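Local coordinates for NADPH Quinone Oxidoreductase (Streptococcus mutans, PDB 4F8Y), which probably catalyses the FAD-dependent reduction of quinones such as menadione with electrons from NADPH, at residues M1-P10 with W73-W84. Residues are numbered along the deposited sequence; the frame is centred on the assembly and turned at random.
With FAD (flavin-adenine dinucleotide), chain E.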
loop_
_atom_site.group_PDB
_atom_site.type_symbol
_atom_site.label_atom_id
_atom_site.label_comp_id
_atom_site.label_asym_id
_atom_site.label_seq_id
_atom_site.Cartn_x
_atom_site.Cartn_y
_atom_site.Cartn_z
ATOM N N MET A 1 -16.794 -3.094 -24.794
ATOM C CA MET A 1 -16.465 -3.745 -23.533
ATOM C C MET A 1 -16.627 -2.780 -22.361
ATOM O O MET A 1 -16.725 -1.569 -22.554
ATOM C CB MET A 1 -15.044 -4.332 -23.566
ATOM C CG MET A 1 -13.928 -3.313 -23.392
ATOM S SD MET A 1 -12.282 -3.936 -23.814
ATOM C CE MET A 1 -12.477 -4.197 -25.577
ATOM N N LYS A 2 -16.650 -3.331 -21.148
ATOM C CA LYS A 2 -16.895 -2.559 -19.936
ATOM C C LYS A 2 -15.576 -2.183 -19.253
ATOM O O LYS A 2 -14.783 -3.053 -18.900
ATOM C CB LYS A 2 -17.813 -3.345 -18.996
ATOM C CG LYS A 2 -19.208 -3.594 -19.586
ATOM C CD LYS A 2 -20.032 -4.559 -18.750
ATOM C CE LYS A 2 -19.666 -6.026 -19.027
ATOM N NZ LYS A 2 -20.143 -6.959 -17.946
ATOM N N ILE A 3 -15.336 -0.884 -19.092
ATOM C CA ILE A 3 -14.070 -0.400 -18.553
ATOM C C ILE A 3 -14.273 0.325 -17.233
ATOM O O ILE A 3 -15.008 1.309 -17.167
ATOM C CB ILE A 3 -13.341 0.547 -19.540
ATOM C CG1 ILE A 3 -13.117 -0.158 -20.885
ATOM C CG2 ILE A 3 -12.030 1.042 -18.950
ATOM C CD1 ILE A 3 -12.073 0.493 -21.765
ATOM N N LEU A 4 -13.627 -0.164 -16.181
ATOM C CA LEU A 4 -13.657 0.534 -14.905
ATOM C C LEU A 4 -12.312 1.223 -14.670
ATOM O O LEU A 4 -11.277 0.560 -14.566
ATOM C CB LEU A 4 -13.991 -0.430 -13.759
ATOM C CG LEU A 4 -13.984 0.143 -12.335
ATOM C CD1 LEU A 4 -15.256 0.921 -12.033
ATOM C CD2 LEU A 4 -13.778 -0.958 -11.311
ATOM N N ILE A 5 -12.329 2.552 -14.615
ATOM C CA ILE A 5 -11.144 3.318 -14.243
ATOM C C ILE A 5 -11.199 3.533 -12.739
ATOM O O ILE A 5 -12.131 4.165 -12.240
ATOM C CB ILE A 5 -11.099 4.719 -14.925
ATOM C CG1 ILE A 5 -11.186 4.615 -16.454
ATOM C CG2 ILE A 5 -9.838 5.486 -14.509
ATOM C CD1 ILE A 5 -11.769 5.854 -17.117
ATOM N N VAL A 6 -10.224 3.001 -12.008
ATOM C CA VAL A 6 -10.090 3.315 -10.586
ATOM C C VAL A 6 -9.038 4.417 -10.429
ATOM O O VAL A 6 -7.862 4.209 -10.720
ATOM C CB VAL A 6 -9.723 2.075 -9.743
ATOM C CG1 VAL A 6 -9.744 2.415 -8.266
ATOM C CG2 VAL A 6 -10.688 0.943 -10.033
ATOM N N TYR A 7 -9.481 5.590 -9.978
ATOM C CA TYR A 7 -8.646 6.791 -9.946
ATOM C C TYR A 7 -8.357 7.249 -8.504
ATOM O O TYR A 7 -9.256 7.311 -7.653
ATOM C CB TYR A 7 -9.309 7.903 -10.775
ATOM C CG TYR A 7 -8.827 9.311 -10.481
ATOM C CD1 TYR A 7 -7.693 9.825 -11.099
ATOM C CD2 TYR A 7 -9.523 10.135 -9.597
ATOM C CE1 TYR A 7 -7.256 11.120 -10.835
ATOM C CE2 TYR A 7 -9.092 11.422 -9.324
ATOM C CZ TYR A 7 -7.961 11.910 -9.949
ATOM O OH TYR A 7 -7.531 13.190 -9.677
ATOM N N THR A 8 -7.095 7.568 -8.245
ATOM C CA THR A 8 -6.631 7.825 -6.894
ATOM C C THR A 8 -5.770 9.082 -6.840
ATOM O O THR A 8 -4.590 9.050 -7.182
ATOM C CB THR A 8 -5.807 6.624 -6.354
ATOM O OG1 THR A 8 -6.592 5.425 -6.424
ATOM C CG2 THR A 8 -5.374 6.857 -4.903
ATOM N N HIS A 9 -6.371 10.189 -6.422
ATOM C CA HIS A 9 -5.612 11.384 -6.104
ATOM C C HIS A 9 -6.477 12.364 -5.340
ATOM O O HIS A 9 -7.627 12.577 -5.694
ATOM C CB HIS A 9 -5.048 12.045 -7.359
ATOM C CG HIS A 9 -3.827 12.868 -7.093
ATOM N ND1 HIS A 9 -3.873 14.068 -6.415
ATOM C CD2 HIS A 9 -2.523 12.646 -7.377
ATOM C CE1 HIS A 9 -2.650 14.556 -6.306
ATOM N NE2 HIS A 9 -1.813 13.714 -6.885
ATOM N N PRO A 10 -5.930 12.958 -4.272
ATOM C CA PRO A 10 -6.750 13.845 -3.441
ATOM C C PRO A 10 -7.015 15.202 -4.098
ATOM O O PRO A 10 -7.920 15.913 -3.655
ATOM C CB PRO A 10 -5.894 14.013 -2.177
ATOM C CG PRO A 10 -4.502 13.775 -2.645
ATOM C CD PRO A 10 -4.643 12.650 -3.624
ATOM N N TRP A 73 -18.430 -6.453 -12.968
ATOM C CA TRP A 73 -18.979 -5.880 -14.190
ATOM C C TRP A 73 -17.882 -5.624 -15.243
ATOM O O TRP A 73 -18.052 -5.934 -16.424
ATOM C CB TRP A 73 -19.748 -4.601 -13.810
ATOM C CG TRP A 73 -20.104 -3.644 -14.916
ATOM C CD1 TRP A 73 -21.266 -3.610 -15.634
ATOM C CD2 TRP A 73 -19.309 -2.547 -15.387
ATOM N NE1 TRP A 73 -21.233 -2.572 -16.539
ATOM C CE2 TRP A 73 -20.044 -1.905 -16.407
ATOM C CE3 TRP A 73 -18.039 -2.055 -15.055
ATOM C CZ2 TRP A 73 -19.554 -0.795 -17.092
ATOM C CZ3 TRP A 73 -17.555 -0.950 -15.741
ATOM C CH2 TRP A 73 -18.313 -0.331 -16.741
ATOM N N ALA A 74 -16.745 -5.097 -14.797
ATOM C CA ALA A 74 -15.657 -4.709 -15.696
ATOM C C ALA A 74 -15.055 -5.857 -16.509
ATOM O O ALA A 74 -14.920 -6.977 -16.025
ATOM C CB ALA A 74 -14.564 -3.998 -14.908
ATOM N N ASP A 75 -14.704 -5.559 -17.759
ATOM C CA ASP A 75 -13.866 -6.437 -18.572
ATOM C C ASP A 75 -12.428 -5.938 -18.479
ATOM O O ASP A 75 -11.483 -6.725 -18.566
ATOM C CB ASP A 75 -14.302 -6.432 -20.047
ATOM C CG ASP A 75 -15.725 -6.915 -20.244
ATOM O OD1 ASP A 75 -16.076 -7.965 -19.670
ATOM O OD2 ASP A 75 -16.487 -6.245 -20.973
ATOM N N HIS A 76 -12.274 -4.625 -18.301
ATOM C CA HIS A 76 -10.960 -3.977 -18.286
ATOM C C HIS A 76 -10.887 -2.890 -17.206
ATOM O O HIS A 76 -11.753 -2.017 -17.129
ATOM C CB HIS A 76 -10.648 -3.385 -19.670
ATOM C CG HIS A 76 -9.257 -2.840 -19.809
ATOM N ND1 HIS A 76 -8.169 -3.635 -20.099
ATOM C CD2 HIS A 76 -8.783 -1.573 -19.721
ATOM C CE1 HIS A 76 -7.084 -2.884 -20.172
ATOM N NE2 HIS A 76 -7.430 -1.629 -19.946
ATOM N N LEU A 77 -9.853 -2.955 -16.367
ATOM C CA LEU A 77 -9.664 -1.973 -15.298
ATOM C C LEU A 77 -8.441 -1.113 -15.564
ATOM O O LEU A 77 -7.354 -1.626 -15.818
ATOM C CB LEU A 77 -9.517 -2.658 -13.938
ATOM C CG LEU A 77 -10.698 -3.497 -13.450
ATOM C CD1 LEU A 77 -10.569 -4.950 -13.895
ATOM C CD2 LEU A 77 -10.782 -3.416 -11.941
ATOM N N ILE A 78 -8.619 0.200 -15.510
ATOM C CA ILE A 78 -7.485 1.104 -15.628
ATOM C C ILE A 78 -7.213 1.698 -14.249
ATOM O O ILE A 78 -8.095 2.322 -13.666
ATOM C CB ILE A 78 -7.752 2.229 -16.656
ATOM C CG1 ILE A 78 -8.167 1.630 -18.008
ATOM C CG2 ILE A 78 -6.530 3.120 -16.787
ATOM C CD1 ILE A 78 -8.696 2.649 -19.027
ATOM N N PHE A 79 -6.015 1.476 -13.714
ATOM C CA PHE A 79 -5.633 2.067 -12.432
ATOM C C PHE A 79 -4.754 3.306 -12.637
ATOM O O PHE A 79 -3.702 3.228 -13.270
ATOM C CB PHE A 79 -4.903 1.049 -11.552
ATOM C CG PHE A 79 -5.766 -0.102 -11.098
ATOM C CD1 PHE A 79 -6.483 -0.029 -9.912
ATOM C CD2 PHE A 79 -5.857 -1.257 -11.853
ATOM C CE1 PHE A 79 -7.274 -1.096 -9.489
ATOM C CE2 PHE A 79 -6.650 -2.326 -11.436
ATOM C CZ PHE A 79 -7.354 -2.241 -10.255
ATOM N N ILE A 80 -5.197 4.445 -12.104
ATOM C CA ILE A 80 -4.428 5.691 -12.182
ATOM C C ILE A 80 -4.057 6.202 -10.788
ATOM O O ILE A 80 -4.935 6.540 -9.995
ATOM C CB ILE A 80 -5.221 6.805 -12.921
ATOM C CG1 ILE A 80 -5.563 6.373 -14.350
ATOM C CG2 ILE A 80 -4.433 8.129 -12.914
ATOM C CD1 ILE A 80 -6.534 7.300 -15.044
ATOM N N PHE A 81 -2.761 6.276 -10.489
ATOM C CA PHE A 81 -2.321 6.749 -9.172
ATOM C C PHE A 81 -0.878 7.265 -9.119
ATOM O O PHE A 81 -0.034 6.826 -9.909
ATOM C CB PHE A 81 -2.541 5.661 -8.095
ATOM C CG PHE A 81 -1.798 4.371 -8.352
ATOM C CD1 PHE A 81 -0.513 4.186 -7.871
ATOM C CD2 PHE A 81 -2.398 3.336 -9.051
ATOM C CE1 PHE A 81 0.166 2.993 -8.104
ATOM C CE2 PHE A 81 -1.727 2.143 -9.279
ATOM C CZ PHE A 81 -0.443 1.973 -8.807
ATOM N N PRO A 82 -0.596 8.201 -8.182
ATOM C CA PRO A 82 0.793 8.586 -7.892
ATOM C C PRO A 82 1.458 7.512 -7.045
ATOM O O PRO A 82 0.789 6.881 -6.224
ATOM C CB PRO A 82 0.660 9.858 -7.037
ATOM C CG PRO A 82 -0.786 10.024 -6.721
ATOM C CD PRO A 82 -1.555 8.856 -7.274
ATOM N N ILE A 83 2.754 7.310 -7.240
ATOM C CA ILE A 83 3.526 6.478 -6.335
ATOM C C ILE A 83 3.727 7.229 -5.016
ATOM O O ILE A 83 4.302 8.321 -5.008
ATOM C CB ILE A 83 4.898 6.117 -6.937
ATOM C CG1 ILE A 83 4.722 5.154 -8.110
ATOM C CG2 ILE A 83 5.800 5.488 -5.884
ATOM C CD1 ILE A 83 3.892 3.931 -7.772
ATOM N N TRP A 84 3.226 6.666 -3.917
ATOM C CA TRP A 84 3.540 7.180 -2.577
ATOM C C TRP A 84 4.299 6.113 -1.786
ATOM O O TRP A 84 3.800 4.999 -1.574
ATOM C CB TRP A 84 2.280 7.602 -1.799
ATOM C CG TRP A 84 1.541 8.799 -2.346
ATOM C CD1 TRP A 84 1.967 9.670 -3.311
ATOM C CD2 TRP A 84 0.254 9.264 -1.926
ATOM N NE1 TRP A 84 1.015 10.640 -3.527
ATOM C CE2 TRP A 84 -0.043 10.415 -2.688
ATOM C CE3 TRP A 84 -0.678 8.818 -0.981
ATOM C CZ2 TRP A 84 -1.238 11.120 -2.538
ATOM C CZ3 TRP A 84 -1.859 9.522 -0.827
ATOM C CH2 TRP A 84 -2.130 10.659 -1.604
HETATM P PA FAD E . 1.088 17.420 -9.206
HETATM O O1A FAD E . 1.869 18.023 -7.890
HETATM O O2A FAD E . -0.354 17.598 -9.053
HETATM O O5B FAD E . 1.615 18.165 -10.560
HETATM C C5B FAD E . 2.933 17.933 -10.979
HETATM C C4B FAD E . 3.380 18.858 -12.099
HETATM O O4B FAD E . 2.625 18.773 -13.354
HETATM C C3B FAD E . 3.315 20.407 -11.776
HETATM O O3B FAD E . 4.453 21.196 -11.971
HETATM C C2B FAD E . 2.009 20.826 -12.422
HETATM O O2B FAD E . 1.725 22.197 -12.492
HETATM C C1B FAD E . 2.097 20.030 -13.665
HETATM N N9A FAD E . 0.861 19.912 -14.433
HETATM C C8A FAD E . -0.391 19.848 -13.970
HETATM N N7A FAD E . -1.241 19.717 -15.055
HETATM C C5A FAD E . -0.473 19.701 -16.195
HETATM C C6A FAD E . -0.793 19.594 -17.527
HETATM N N6A FAD E . -2.185 19.470 -17.931
HETATM N N1A FAD E . 0.172 19.611 -18.454
HETATM C C2A FAD E . 1.472 19.732 -18.087
HETATM N N3A FAD E . 1.785 19.838 -16.767
HETATM C C4A FAD E . 0.814 19.820 -15.832
HETATM N N1 FAD E . 7.877 9.690 -5.983
HETATM C C2 FAD E . 9.194 8.901 -6.053
HETATM O O2 FAD E . 9.669 8.632 -7.331
HETATM N N3 FAD E . 9.145 7.658 -5.126
HETATM C C4 FAD E . 8.477 7.724 -3.685
HETATM O O4 FAD E . 8.130 6.478 -3.180
HETATM C C4X FAD E . 7.320 8.743 -3.585
HETATM N N5 FAD E . 6.554 8.916 -2.355
HETATM C C5X FAD E . 5.635 10.024 -2.178
HETATM C C6 FAD E . 4.870 10.050 -0.986
HETATM C C7 FAD E . 3.985 11.070 -0.781
HETATM C C7M FAD E . 3.147 11.096 0.495
HETATM C C8 FAD E . 3.847 12.042 -1.711
HETATM C C8M FAD E . 2.856 13.180 -1.489
HETATM C C9 FAD E . 4.590 12.012 -2.862
HETATM C C9A FAD E . 5.510 10.964 -3.080
HETATM N N10 FAD E . 6.272 10.955 -4.308
HETATM C C10 FAD E . 7.226 9.885 -4.625
HETATM C "C1'" FAD E . 5.974 11.913 -5.352
HETATM C "C2'" FAD E . 4.796 11.589 -6.270
HETATM O "O2'" FAD E . 4.840 10.339 -6.914
HETATM C "C3'" FAD E . 4.463 12.747 -7.189
HETATM O "O3'" FAD E . 4.208 13.940 -6.506
HETATM C "C4'" FAD E . 3.334 12.370 -8.129
HETATM O "O4'" FAD E . 3.474 11.118 -8.721
HETATM C "C5'" FAD E . 3.031 13.433 -9.160
HETATM O "O5'" FAD E . 1.732 13.343 -9.637
HETATM P P FAD E . 0.700 14.484 -9.068
HETATM O O1P FAD E . -0.740 14.319 -9.848
HETATM O O2P FAD E . 0.556 14.346 -7.621
HETATM O O3P FAD E . 1.546 15.856 -9.423
HETATM O O HOH W 1 -18.019 -8.848 -18.252
HETATM O O HOH W 2 -5.963 4.311 -8.748
#
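Strands 2-7 and 76-82 run parallel in neighbouring places of the central sheet, their axes 17° apart, with backbone bonds passing from His76 N to Lys2 O through to Thr8 N and Ile80 O. The entry of the pair is a worked example of how one residue can be gripped on every polar group. Lys2 N donates almost straight to Asp75 OD2 (2.9 Å, 171°), from the anti side and somewhat out of the carboxylate plane, while Lys2 O accepts from both Asp75 N and His76 N. The lysine chain lies over one face of the Trp73 indole, CD 3.5 Å from the centroid of the five-membered ring. A bend at chi3 (-81°) turns NZ back to Trp73 O, the last carbonyl of helix 65-73, which it meets at 2.8 Å on a lone pair; a water links NZ to Asp75 OD1.

Along the strands the side chains sort onto two faces. Ile3, Ile5 and Tyr7 share one with Ile78 and Ile80: Ile78 CD1 reaches Ile3 CG2 at 3.7 Å, and Ile80 CD1 lies 3.8 Å from Ile5 CG2. Helix 15-26 covers part of this layer. On the other, Val6 packs alongside Phe79, and Leu4 CD2 meets Leu77 CD2. A water on this side donates to Val6 O and Ile80 O and accepts from Thr8 OG1.

Where the strands end, His9 CD2 abuts Pro82 CG, and NE2 donates to FAD O2P (2.6 Å) in the imidazole plane, while ND1 accepts from the backbone N-H of Asn11. Trp84 lays a face against the flavin and its edge against Pro10. As in other flavodoxin-like folds, the carboxyl ends of adjacent parallel strands thus hold the cofactor, and His9, its ring hydrogen on NE2, is probably a neutral donor rather than a positive charge.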